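Local atomic coordinates of peptide chain release factor 2 (Thermus thermophilus, PDB entry 2IHR), a protein that directs termination of translation at UGA and UAA stop codons, bringing its GGQ motif into the ribosomal peptidyl-transferase center to release the nascent chain. Residues 147-152 against 174-179; 154-157 against 163-166; 180-185 against 343-348; 188-193 against 199-204; 249-254 against 273-278. One frame throughout, in Å; residues are numbered along the deposited sequence.

Interaction 1: residues 147-152 against 174-179; sequences QGFQVE and ENAYGL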
# COMPACT_ATOMS: atom_id res chain seq x y z
N GLN A 147 -9.66 -5.34 -7.83
CA GLN A 147 -8.69 -6.20 -7.18
C GLN A 147 -9.36 -7.09 -6.13
O GLN A 147 -8.74 -7.95 -5.52
CB GLN A 147 -7.61 -5.32 -6.55
CG GLN A 147 -6.24 -5.91 -6.64
CD GLN A 147 -5.69 -5.84 -8.03
OE1 GLN A 147 -4.65 -6.44 -8.35
NE2 GLN A 147 -6.39 -5.10 -8.88
N GLY A 148 -10.66 -6.87 -5.94
CA GLY A 148 -11.39 -7.63 -4.96
C GLY A 148 -11.13 -7.11 -3.56
O GLY A 148 -10.96 -7.88 -2.62
N PHE A 149 -11.09 -5.79 -3.40
CA PHE A 149 -10.87 -5.20 -2.09
C PHE A 149 -12.11 -4.39 -1.79
O PHE A 149 -12.78 -3.91 -2.69
CB PHE A 149 -9.65 -4.26 -2.06
CG PHE A 149 -8.33 -4.93 -2.35
CD1 PHE A 149 -8.18 -6.32 -2.26
CD2 PHE A 149 -7.21 -4.15 -2.64
CE1 PHE A 149 -6.90 -6.93 -2.43
CE2 PHE A 149 -5.93 -4.73 -2.82
CZ PHE A 149 -5.77 -6.12 -2.71
N GLN A 150 -12.40 -4.24 -0.50
CA GLN A 150 -13.56 -3.48 -0.06
C GLN A 150 -13.09 -2.09 0.33
O GLN A 150 -12.03 -1.90 0.94
CB GLN A 150 -14.23 -4.18 1.13
CG GLN A 150 -14.66 -5.60 0.84
CD GLN A 150 -15.69 -5.66 -0.26
OE1 GLN A 150 -16.87 -5.38 -0.03
NE2 GLN A 150 -15.26 -6.00 -1.47
N VAL A 151 -13.90 -1.12 -0.02
CA VAL A 151 -13.56 0.25 0.26
C VAL A 151 -14.58 0.85 1.23
O VAL A 151 -15.79 0.75 1.02
CB VAL A 151 -13.49 1.09 -1.09
CG1 VAL A 151 -13.13 2.56 -0.82
CG2 VAL A 151 -12.46 0.48 -2.03
N GLU A 152 -14.05 1.49 2.28
CA GLU A 152 -14.84 2.15 3.30
C GLU A 152 -14.48 3.63 3.28
O GLU A 152 -13.40 4.02 3.71
CB GLU A 152 -14.48 1.57 4.66
CG GLU A 152 -15.65 1.14 5.48
CD GLU A 152 -15.38 -0.17 6.20
OE1 GLU A 152 -15.38 -1.22 5.52
OE2 GLU A 152 -15.17 -0.14 7.44
N GLU A 174 -6.00 -8.53 1.15
CA GLU A 174 -4.64 -8.99 1.38
C GLU A 174 -3.62 -8.10 0.70
O GLU A 174 -3.70 -7.84 -0.49
CB GLU A 174 -4.50 -10.46 0.92
CG GLU A 174 -3.38 -10.79 -0.06
CD GLU A 174 -3.68 -10.32 -1.47
OE1 GLU A 174 -4.84 -10.48 -1.92
OE2 GLU A 174 -2.76 -9.79 -2.14
N ASN A 175 -2.67 -7.61 1.49
CA ASN A 175 -1.63 -6.76 0.94
C ASN A 175 -2.12 -5.46 0.36
O ASN A 175 -1.53 -4.96 -0.60
CB ASN A 175 -0.87 -7.48 -0.14
CG ASN A 175 -0.12 -8.67 0.38
OD1 ASN A 175 0.73 -8.53 1.27
ND2 ASN A 175 -0.42 -9.84 -0.18
N ALA A 176 -3.21 -4.94 0.92
CA ALA A 176 -3.74 -3.67 0.45
C ALA A 176 -2.63 -2.65 0.71
O ALA A 176 -2.16 -1.99 -0.21
CB ALA A 176 -4.99 -3.33 1.22
N TYR A 177 -2.17 -2.54 1.96
CA TYR A 177 -1.10 -1.61 2.28
C TYR A 177 0.12 -1.75 1.37
O TYR A 177 0.54 -0.81 0.69
CB TYR A 177 -0.63 -1.83 3.70
CG TYR A 177 0.47 -0.86 4.01
CD1 TYR A 177 0.23 0.51 3.90
CD2 TYR A 177 1.77 -1.29 4.29
CE1 TYR A 177 1.27 1.43 4.03
CE2 TYR A 177 2.82 -0.36 4.42
CZ TYR A 177 2.55 0.99 4.28
OH TYR A 177 3.55 1.91 4.31
N GLY A 178 0.71 -2.94 1.37
CA GLY A 178 1.87 -3.18 0.53
C GLY A 178 1.77 -2.68 -0.91
O GLY A 178 2.61 -1.91 -1.37
N LEU A 179 0.74 -3.15 -1.63
CA LEU A 179 0.51 -2.74 -3.02
C LEU A 179 0.34 -1.24 -3.18
O LEU A 179 0.95 -0.64 -4.05
CB LEU A 179 -0.75 -3.41 -3.57
CG LEU A 179 -0.63 -4.93 -3.64
CD1 LEU A 179 -1.96 -5.52 -4.10
CD2 LEU A 179 0.49 -5.32 -4.59
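Apolar contact carries most of this interface, and the ring of Phe149 supplies nearly all of it from the side of residues 147-152. Leu179 CD1 comes up near the plane of that ring, at its edge, 4.1 Å from Phe149 CZ. Ala176 approaches obliquely, with its CA 4.1 Å from Phe149 CE2. One face is covered from within the ring's own segment, since Gln147 CB stands 4.0 Å above the plane of the Phe149 ring, over its centre. With CG opposite the carbonyl carbon (chi1 -63°), the ring extends across to the helix start.

Polar groups meet the ring without bonding to it: Phe149 CZ lies 3.5 Å from Glu174 O, in an oblique approach. No hydrogen bond crosses between the segments; within residues 174-179, Asn175 ND2 donates to Glu174 OE2 over 3.1 Å, although Glu174 is poorly ordered, and Leu179 N bonds to Asn175 O in the first helical turn. Replacing Phe149 by an alanine would probably open a gap beside Leu179 CD1 and Ala176 and leave Gln147 CB without the ring beneath it.

Gly148, with positive phi, is the C-prime residue of a Schellman motif ending helix 127-145, from which the chain enters strand 150-158. Phe149 also touches Ala144 of that helix and Val171 of strand 164-172, so the ring fills the corner between these elements and helix 176-180.

Interaction 2: residues 154-157 against 163-166; sequences VDLT and GIDY
Asp155 makes the first approach, with OD2 4.1 Å from Tyr166 CE1; the carboxylate and the ring are inclined by 52°, and the contact is a loose one. At Leu156 the CB points away from the other segment, yet CG opposite the backbone N (chi1 -176°) and a turn at chi2 bring CD1 back to within 4.0 Å of Ile164 CG2, the two chains crossing at about a right angle. Its backbone contributes too, as Leu156 CA directs a C-H toward Tyr166 O at 3.6 Å. The pairing belongs to the hairpin of strands 150-158 and 164-172, and here it contains a classic beta bulge: Asp165 and Tyr166 both face Thr157. Thr157 and Tyr166 form an antiparallel hydrogen-bonded pair. Thr157 N donates to Tyr166 O over 2.8 Å, reaching it from above the carbonyl plane, while Tyr166 N returns a bond of 3.1 Å to Thr157 O in the carbonyl plane, on a lone pair. The same Thr157 O also accepts from Asp165 N, a bond whose modelled length is doubtfully short. Beyond the backbone, Thr157 OG1 rests 3.8 Å from Tyr166 CB, and Thr157 CG2 lies beside Asp165 CB at 4.1 Å.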
# COMPACT_ATOMS: atom_id res chain seq x y z
N VAL A 154 -13.95 6.51 4.82
CA VAL A 154 -13.93 7.01 6.17
C VAL A 154 -14.48 8.41 6.22
O VAL A 154 -15.30 8.74 7.06
CB VAL A 154 -12.51 7.02 6.73
CG1 VAL A 154 -12.50 7.79 8.03
CG2 VAL A 154 -12.02 5.58 6.94
N ASP A 155 -14.08 9.25 5.29
CA ASP A 155 -14.57 10.62 5.32
C ASP A 155 -14.37 11.22 3.94
O ASP A 155 -13.49 10.81 3.21
CB ASP A 155 -13.79 11.41 6.40
CG ASP A 155 -14.43 12.76 6.73
OD1 ASP A 155 -15.67 12.88 6.67
OD2 ASP A 155 -13.70 13.71 7.08
N LEU A 156 -15.16 12.22 3.60
CA LEU A 156 -15.04 12.83 2.29
C LEU A 156 -15.51 14.28 2.33
O LEU A 156 -16.71 14.53 2.33
CB LEU A 156 -15.91 12.00 1.34
CG LEU A 156 -16.02 12.20 -0.17
CD1 LEU A 156 -14.74 11.83 -0.86
CD2 LEU A 156 -17.12 11.29 -0.65
N THR A 157 -14.58 15.23 2.37
CA THR A 157 -14.96 16.66 2.38
C THR A 157 -15.00 17.26 0.97
O THR A 157 -13.96 17.38 0.32
CB THR A 157 -13.95 17.55 3.09
OG1 THR A 157 -13.66 17.04 4.39
CG2 THR A 157 -14.50 18.93 3.19
N GLY A 163 -15.12 19.19 -6.95
CA GLY A 163 -14.27 18.13 -6.49
C GLY A 163 -14.22 18.06 -5.00
O GLY A 163 -15.07 18.61 -4.31
N ILE A 164 -13.20 17.40 -4.49
CA ILE A 164 -13.07 17.24 -3.07
C ILE A 164 -11.95 18.04 -2.42
O ILE A 164 -10.97 18.37 -3.08
CB ILE A 164 -12.91 15.76 -2.74
CG1 ILE A 164 -11.62 15.21 -3.40
CG2 ILE A 164 -14.19 15.04 -3.15
CD1 ILE A 164 -11.21 13.85 -2.93
N ASP A 165 -12.11 18.33 -1.13
CA ASP A 165 -11.12 19.08 -0.39
C ASP A 165 -10.34 18.16 0.50
O ASP A 165 -9.29 18.52 1.05
CB ASP A 165 -11.76 20.17 0.45
CG ASP A 165 -11.59 21.54 -0.16
OD1 ASP A 165 -10.44 21.92 -0.51
OD2 ASP A 165 -12.61 22.23 -0.27
N TYR A 166 -10.86 16.95 0.63
CA TYR A 166 -10.23 15.93 1.44
C TYR A 166 -11.01 14.62 1.28
O TYR A 166 -12.22 14.61 1.03
CB TYR A 166 -10.21 16.41 2.89
CG TYR A 166 -9.73 15.41 3.92
CD1 TYR A 166 -10.53 14.32 4.29
CD2 TYR A 166 -8.45 15.52 4.49
CE1 TYR A 166 -10.08 13.35 5.18
CE2 TYR A 166 -7.97 14.55 5.39
CZ TYR A 166 -8.80 13.46 5.72
OH TYR A 166 -8.36 12.46 6.56

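Interaction 3: residues 180-185 against 343-348; sequences LSPEAG and DLIWAG
Pro182 and Gly348 bring the two backbones together, their CA atoms 5.4 Å apart. Residues 181-183 form a 3-10 turn, entered through the bond from Glu183 N to Leu180 O (3.0 Å), whereas residues 343-348 are helical throughout. No hydrogen bond joins the segments. The close approach depends on Gly348 lacking a side chain: a CB built there would fall 3.0 Å from Pro182 CB, a clash.

Pro182 points toward the helix and uses two corners of its ring. Its CB lies 4.0 Å from Gly348 C, over the helix backbone, and its CG lies 4.1 Å from Ile345 CG2. The other branch of Ile345 serves a different neighbour, since CG1 is 4.1 Å from Glu183 OE2. The Glu183 chain is bent at chi2 (-67°), which carries its carboxylate toward Ile345 although CB does not start in that direction. This buried carboxylate is satisfied elsewhere: OE2 forms a salt bridge with Arg312, and OE1 is hydrogen-bonded to Tyr140 OH. The isoleucine therefore packs beside a charge already held by other partners.

Pro182 also touches Leu349, one residue further along helix 342-353, and its carbonyl accepts from Arg325. Ile345 and Leu180 both reach Phe143 of helix 127-145, so that helix lies against the turn between helix 176-180 and strand 185-190 as well as against the C-terminal helix.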
# COMPACT_ATOMS: atom_id res chain seq x y z
N LEU A 180 -0.51 -0.65 -2.35
CA LEU A 180 -0.78 0.77 -2.40
C LEU A 180 0.35 1.63 -1.85
O LEU A 180 0.43 2.84 -2.14
CB LEU A 180 -2.06 1.06 -1.62
CG LEU A 180 -3.31 0.73 -2.40
CD1 LEU A 180 -4.62 0.95 -1.60
CD2 LEU A 180 -3.25 1.60 -3.66
N SER A 181 1.22 1.02 -1.06
CA SER A 181 2.28 1.74 -0.41
C SER A 181 3.21 2.60 -1.30
O SER A 181 3.55 3.71 -0.94
CB SER A 181 3.06 0.78 0.53
OG SER A 181 3.92 -0.14 -0.13
N PRO A 182 3.58 2.13 -2.50
CA PRO A 182 4.47 2.93 -3.35
C PRO A 182 3.77 4.06 -4.07
O PRO A 182 4.34 4.71 -4.96
CB PRO A 182 5.00 1.90 -4.32
CG PRO A 182 3.79 1.02 -4.54
CD PRO A 182 3.30 0.82 -3.13
N GLU A 183 2.52 4.29 -3.69
CA GLU A 183 1.73 5.32 -4.32
C GLU A 183 1.73 6.60 -3.50
O GLU A 183 1.31 7.67 -3.96
CB GLU A 183 0.29 4.79 -4.47
CG GLU A 183 0.15 3.68 -5.50
CD GLU A 183 0.41 4.16 -6.93
OE1 GLU A 183 -0.37 5.02 -7.43
OE2 GLU A 183 1.40 3.67 -7.55
N ALA A 184 2.15 6.48 -2.25
CA ALA A 184 2.22 7.63 -1.38
C ALA A 184 3.20 8.65 -2.01
O ALA A 184 4.30 8.31 -2.43
CB ALA A 184 2.68 7.20 -0.05
N GLY A 185 2.79 9.90 -2.10
CA GLY A 185 3.66 10.90 -2.69
C GLY A 185 2.82 11.97 -3.33
O GLY A 185 1.59 12.02 -3.10
N ASP A 343 1.21 -2.46 -13.05
CA ASP A 343 2.56 -2.34 -13.57
C ASP A 343 3.32 -1.16 -13.00
O ASP A 343 4.56 -1.18 -12.95
CB ASP A 343 2.54 -2.33 -15.12
CG ASP A 343 1.95 -1.04 -15.72
OD1 ASP A 343 1.09 -0.35 -15.10
OD2 ASP A 343 2.35 -0.72 -16.87
N LEU A 344 2.57 -0.16 -12.55
CA LEU A 344 3.17 1.03 -11.95
C LEU A 344 3.55 0.69 -10.52
O LEU A 344 4.54 1.19 -9.98
CB LEU A 344 2.16 2.20 -12.00
CG LEU A 344 2.14 2.99 -13.33
CD1 LEU A 344 0.89 3.83 -13.38
CD2 LEU A 344 3.45 3.85 -13.46
N ILE A 345 2.76 -0.19 -9.91
CA ILE A 345 3.04 -0.61 -8.55
C ILE A 345 4.28 -1.51 -8.46
O ILE A 345 5.26 -1.14 -7.81
CB ILE A 345 1.83 -1.34 -7.98
CG1 ILE A 345 0.68 -0.32 -7.74
CG2 ILE A 345 2.22 -2.06 -6.66
CD1 ILE A 345 -0.63 -1.03 -7.27
N TRP A 346 4.26 -2.68 -9.11
CA TRP A 346 5.43 -3.57 -9.07
C TRP A 346 6.69 -2.77 -9.27
O TRP A 346 7.68 -2.97 -8.59
CB TRP A 346 5.37 -4.62 -10.17
CG TRP A 346 4.34 -5.64 -9.90
CD1 TRP A 346 3.31 -6.03 -10.75
CD2 TRP A 346 4.11 -6.31 -8.66
NE1 TRP A 346 2.45 -6.87 -10.09
CE2 TRP A 346 2.91 -7.06 -8.80
CE3 TRP A 346 4.79 -6.33 -7.43
CZ2 TRP A 346 2.37 -7.83 -7.76
CZ3 TRP A 346 4.25 -7.10 -6.38
CH2 TRP A 346 3.05 -7.84 -6.57
N ALA A 347 6.65 -1.86 -10.22
CA ALA A 347 7.82 -1.07 -10.52
C ALA A 347 8.20 -0.19 -9.38
O ALA A 347 9.37 0.08 -9.19
CB ALA A 347 7.58 -0.22 -11.77
N GLY A 348 7.22 0.27 -8.63
CA GLY A 348 7.50 1.14 -7.50
C GLY A 348 8.08 0.33 -6.38
O GLY A 348 9.05 0.77 -5.70

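Interaction 4: residues 188-193 against 199-204; sequences RLVRPS and GRRHTS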
# COMPACT_ATOMS: atom_id res chain seq x y z
N ARG A 188 1.13 14.87 -10.03
CA ARG A 188 0.90 16.06 -10.85
C ARG A 188 0.05 15.83 -12.11
O ARG A 188 0.24 14.85 -12.86
CB ARG A 188 2.24 16.68 -11.24
CG ARG A 188 2.08 17.88 -12.09
CD ARG A 188 3.40 18.51 -12.38
NE ARG A 188 4.17 17.73 -13.33
CZ ARG A 188 4.62 18.23 -14.48
NH1 ARG A 188 4.37 19.49 -14.79
NH2 ARG A 188 5.33 17.47 -15.31
N LEU A 189 -0.88 16.77 -12.32
CA LEU A 189 -1.81 16.77 -13.44
C LEU A 189 -1.62 17.94 -14.38
O LEU A 189 -1.57 19.09 -13.97
CB LEU A 189 -3.25 16.82 -12.90
CG LEU A 189 -4.46 16.34 -13.76
CD1 LEU A 189 -5.31 17.53 -14.11
CD2 LEU A 189 -4.03 15.59 -14.97
N VAL A 190 -1.51 17.64 -15.65
CA VAL A 190 -1.35 18.65 -16.67
C VAL A 190 -2.40 18.47 -17.76
O VAL A 190 -2.55 17.37 -18.35
CB VAL A 190 0.02 18.56 -17.31
CG1 VAL A 190 0.27 19.77 -18.15
CG2 VAL A 190 1.08 18.37 -16.23
N ARG A 191 -3.14 19.55 -18.01
CA ARG A 191 -4.19 19.59 -19.04
C ARG A 191 -4.85 20.93 -18.94
O ARG A 191 -4.60 21.69 -18.00
CB ARG A 191 -5.29 18.55 -18.80
CG ARG A 191 -6.11 18.86 -17.58
CD ARG A 191 -7.33 17.98 -17.40
NE ARG A 191 -8.06 18.46 -16.23
CZ ARG A 191 -9.09 17.84 -15.69
NH1 ARG A 191 -9.52 16.69 -16.21
NH2 ARG A 191 -9.72 18.39 -14.64
N PRO A 192 -5.68 21.25 -19.94
CA PRO A 192 -6.38 22.54 -19.86
C PRO A 192 -7.61 22.34 -18.91
O PRO A 192 -8.33 21.33 -18.98
CB PRO A 192 -6.75 22.82 -21.33
CG PRO A 192 -6.71 21.43 -22.02
CD PRO A 192 -5.52 20.79 -21.33
N SER A 193 -7.82 23.30 -18.01
CA SER A 193 -8.90 23.20 -17.03
C SER A 193 -10.33 23.37 -17.54
O SER A 193 -10.61 24.30 -18.29
CB SER A 193 -8.67 24.23 -15.91
OG SER A 193 -9.75 24.29 -14.98
N GLY A 199 -8.21 27.79 -23.41
CA GLY A 199 -7.67 26.44 -23.36
C GLY A 199 -6.25 26.39 -22.82
O GLY A 199 -5.43 25.61 -23.29
N ARG A 200 -5.95 27.22 -21.84
CA ARG A 200 -4.61 27.27 -21.27
C ARG A 200 -4.33 26.04 -20.37
O ARG A 200 -5.14 25.73 -19.47
CB ARG A 200 -4.46 28.59 -20.49
CG ARG A 200 -3.16 28.75 -19.73
CD ARG A 200 -3.45 29.41 -18.38
NE ARG A 200 -2.74 28.75 -17.28
CZ ARG A 200 -3.00 28.96 -15.99
NH1 ARG A 200 -3.96 29.83 -15.65
NH2 ARG A 200 -2.33 28.31 -15.05
N ARG A 201 -3.21 25.35 -20.63
CA ARG A 201 -2.82 24.17 -19.84
C ARG A 201 -2.65 24.58 -18.38
O ARG A 201 -2.00 25.59 -18.07
CB ARG A 201 -1.46 23.57 -20.29
CG ARG A 201 -1.12 23.58 -21.78
CD ARG A 201 -1.03 22.15 -22.42
NE ARG A 201 -0.21 21.16 -21.69
CZ ARG A 201 1.06 20.85 -21.94
NH1 ARG A 201 1.72 21.47 -22.91
NH2 ARG A 201 1.68 19.90 -21.24
N HIS A 202 -3.23 23.82 -17.47
CA HIS A 202 -3.06 24.10 -16.06
C HIS A 202 -2.21 22.99 -15.50
O HIS A 202 -2.03 21.93 -16.11
CB HIS A 202 -4.39 24.14 -15.30
CG HIS A 202 -5.13 25.44 -15.42
ND1 HIS A 202 -5.33 26.08 -16.63
CD2 HIS A 202 -5.76 26.20 -14.49
CE1 HIS A 202 -6.05 27.17 -16.44
NE2 HIS A 202 -6.33 27.26 -15.15
N THR A 203 -1.66 23.25 -14.34
CA THR A 203 -0.84 22.27 -13.67
C THR A 203 -1.47 22.22 -12.32
O THR A 203 -1.78 23.26 -11.76
CB THR A 203 0.61 22.73 -13.63
OG1 THR A 203 1.07 22.95 -14.99
CG2 THR A 203 1.46 21.69 -12.94
N SER A 204 -1.69 21.01 -11.81
CA SER A 204 -2.37 20.83 -10.54
C SER A 204 -1.65 19.77 -9.77
O SER A 204 -0.90 18.97 -10.35
CB SER A 204 -3.80 20.39 -10.76
OG SER A 204 -4.56 21.37 -11.43
O HOH W 1 -3.96 20.87 -14.00
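Leu189 and Ser204 lie in the tight half of this contact, where strands 188-190 and 201-204 run antiparallel at 172° with axes 4.7 Å apart. Leu189 N donates to Ser204 O over 3.0 Å, Ser204 N answers to Leu189 O, and Arg191 and His202 form the next hydrogen-bonded pair. Water 1 donates to Leu189 O and also bonds Ser204 OG. On the other face of the sheet, Arg188 CD packs 3.8 Å from Thr203 CG2, which sits at the edge of the guanidinium, while Arg188 NE bonds to Ser313. The two strands form a beta hairpin whose connecting loop holds the Ser-Pro-Phe tripeptide, starting at Ser193, that RF2-type factors use in stop-codon recognition.

Toward that loop the contact becomes more exposed, with Gly199, Arg200 and Arg201 at the surface. Across the segments Pro192 CB meets backbone, 3.7 Å from Gly199 O, and the ring also touches Asp317. Arg201 extends NH2 to 3.4 Å from Val190 CG1 and forms a salt bridge with Asp317. The His202 ring is sandwiched here: Ser193 CB stands over one face, 3.7 Å from the ring centroid and 6° off the normal, the Arg200 guanidinium covers the opposite face, and ND1 donates to Arg200 O at 2.9 Å. Losing this ring to an alanine would probably set the Arg200 guanidinium free to turn and leave Ser193 CB without its cover.

Interaction 5: residues 249-254 against 273-278; sequences VRVVHL and ELALKI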
# COMPACT_ATOMS: atom_id res chain seq x y z
N VAL A 249 -18.83 11.51 13.73
CA VAL A 249 -18.03 11.84 14.91
C VAL A 249 -16.57 12.26 14.66
O VAL A 249 -15.85 11.56 13.96
CB VAL A 249 -18.01 10.66 15.90
CG1 VAL A 249 -17.97 9.36 15.13
CG2 VAL A 249 -16.80 10.75 16.84
N ARG A 250 -16.14 13.38 15.22
CA ARG A 250 -14.76 13.84 15.07
C ARG A 250 -13.95 13.59 16.35
O ARG A 250 -14.18 14.23 17.37
CB ARG A 250 -14.71 15.34 14.71
CG ARG A 250 -13.41 16.07 15.09
CD ARG A 250 -13.08 17.15 14.08
NE ARG A 250 -13.34 18.54 14.48
CZ ARG A 250 -14.45 18.99 15.07
NH1 ARG A 250 -15.45 18.15 15.35
NH2 ARG A 250 -14.59 20.29 15.35
N VAL A 251 -13.01 12.66 16.29
CA VAL A 251 -12.17 12.40 17.45
C VAL A 251 -10.88 13.20 17.36
O VAL A 251 -10.22 13.22 16.34
CB VAL A 251 -11.76 10.96 17.55
CG1 VAL A 251 -10.91 10.79 18.80
CG2 VAL A 251 -12.98 10.08 17.58
N VAL A 252 -10.52 13.85 18.45
CA VAL A 252 -9.32 14.66 18.48
C VAL A 252 -8.40 14.02 19.49
O VAL A 252 -8.87 13.46 20.47
CB VAL A 252 -9.61 16.09 18.94
CG1 VAL A 252 -8.38 16.92 18.77
CG2 VAL A 252 -10.80 16.69 18.17
N HIS A 253 -7.10 14.09 19.25
CA HIS A 253 -6.16 13.50 20.19
C HIS A 253 -5.27 14.58 20.73
O HIS A 253 -4.15 14.79 20.28
CB HIS A 253 -5.33 12.41 19.54
CG HIS A 253 -4.34 11.80 20.48
ND1 HIS A 253 -3.00 12.10 20.45
CD2 HIS A 253 -4.52 10.95 21.53
CE1 HIS A 253 -2.39 11.47 21.44
NE2 HIS A 253 -3.29 10.77 22.11
N LEU A 254 -5.84 15.26 21.71
CA LEU A 254 -5.26 16.38 22.44
C LEU A 254 -3.74 16.43 22.56
O LEU A 254 -3.11 17.44 22.25
CB LEU A 254 -5.94 16.42 23.81
CG LEU A 254 -7.47 16.35 23.67
CD1 LEU A 254 -8.13 16.04 25.01
CD2 LEU A 254 -8.00 17.66 23.10
N GLU A 273 -15.89 3.85 16.59
CA GLU A 273 -15.00 2.72 16.58
C GLU A 273 -13.97 2.86 15.46
O GLU A 273 -12.77 2.71 15.69
CB GLU A 273 -15.81 1.43 16.43
CG GLU A 273 -14.96 0.19 16.23
CD GLU A 273 -15.77 -1.02 15.84
OE1 GLU A 273 -16.83 -0.86 15.16
OE2 GLU A 273 -15.34 -2.14 16.20
N LEU A 274 -14.44 3.16 14.25
CA LEU A 274 -13.57 3.31 13.09
C LEU A 274 -12.62 4.48 13.31
O LEU A 274 -11.40 4.32 13.20
CB LEU A 274 -14.42 3.53 11.83
CG LEU A 274 -13.77 3.44 10.45
CD1 LEU A 274 -13.36 2.00 10.12
CD2 LEU A 274 -14.75 3.94 9.43
N ALA A 275 -13.18 5.65 13.62
CA ALA A 275 -12.41 6.89 13.85
C ALA A 275 -11.24 6.65 14.75
O ALA A 275 -10.17 7.26 14.58
CB ALA A 275 -13.29 7.97 14.47
N LEU A 276 -11.46 5.76 15.71
CA LEU A 276 -10.46 5.40 16.71
C LEU A 276 -9.48 4.36 16.21
O LEU A 276 -8.33 4.32 16.64
CB LEU A 276 -11.16 4.88 17.98
CG LEU A 276 -11.96 5.83 18.89
CD1 LEU A 276 -12.74 4.97 19.86
CD2 LEU A 276 -11.04 6.80 19.64
N LYS A 277 -9.96 3.50 15.30
CA LYS A 277 -9.15 2.45 14.71
C LYS A 277 -8.14 3.13 13.78
O LYS A 277 -6.96 2.76 13.76
CB LYS A 277 -10.04 1.45 13.96
CG LYS A 277 -9.71 0.01 14.31
CD LYS A 277 -10.52 -1.00 13.51
CE LYS A 277 -11.97 -0.92 13.87
NZ LYS A 277 -12.64 -2.21 13.59
N ILE A 278 -8.61 4.13 13.03
CA ILE A 278 -7.73 4.91 12.15
C ILE A 278 -6.77 5.71 13.03
O ILE A 278 -5.55 5.56 12.91
CB ILE A 278 -8.49 5.93 11.21
CG1 ILE A 278 -8.98 5.26 9.92
CG2 ILE A 278 -7.51 7.01 10.74
CD1 ILE A 278 -10.16 4.37 10.04
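Val251, Ala275 and Leu276 carry this contact with methyl groups alone, so no ring face or edge meets a partner across it. The one aromatic ring in the two segments, that of His253, lies farther along the strand, where it touches Leu279 and Leu283 on later turns of helix 268-294.

Val251 points toward the helix and divides its two methyls between two residues. CG1, opposite the backbone N (chi1 -179°), lies 4.1 Å from Leu276 CD2; CG2 meets Ala275 CB at 3.8 Å. Leu276 starts off to one side, and only the end of its chain swings in, crossing Val251 at about a right angle. The small Ala275 sits where the backbones are nearest, with its CA 6.6 Å from that of Val251.

Strand 249-253 and helix 273-278 cross at -33° with axes 8.6 Å apart. Strand 248-253 is the middle one of a three-stranded antiparallel sheet, in the domain whose GGQ motif includes Gln240, and Ala275 touches the neighbouring strand 258-262 as well. No hydrogen bond crosses between the segments, so shape and burial of aliphatic groups hold helix to sheet here, a contact with little directional constraint.

Overall arrangement
Interactions 1, 3 and 5 are buried and lack cross-segment hydrogen bonds, relying on apolar side chains; interactions 2 and 4 are partly buried hairpin pairings built on backbone bonds. Interactions 1 and 2 share strand 150-158, and with interaction 4 they reach the same large mixed sheet, at points about 22 Å (2 and 4) and about 31 Å (1 and 4) apart between centres. Interactions 1 and 3 lie nearest the middle of the chain and touch through Leu179, which meets Ile345 and Trp346. Interaction 5 belongs to the separate three-stranded sheet, yet its helix meets the large one: Val154 of interaction 2 packs on Leu274 and Ile278, and Glu152 of interaction 1 on Leu274. Interaction 4 is farthest from the chain's centre.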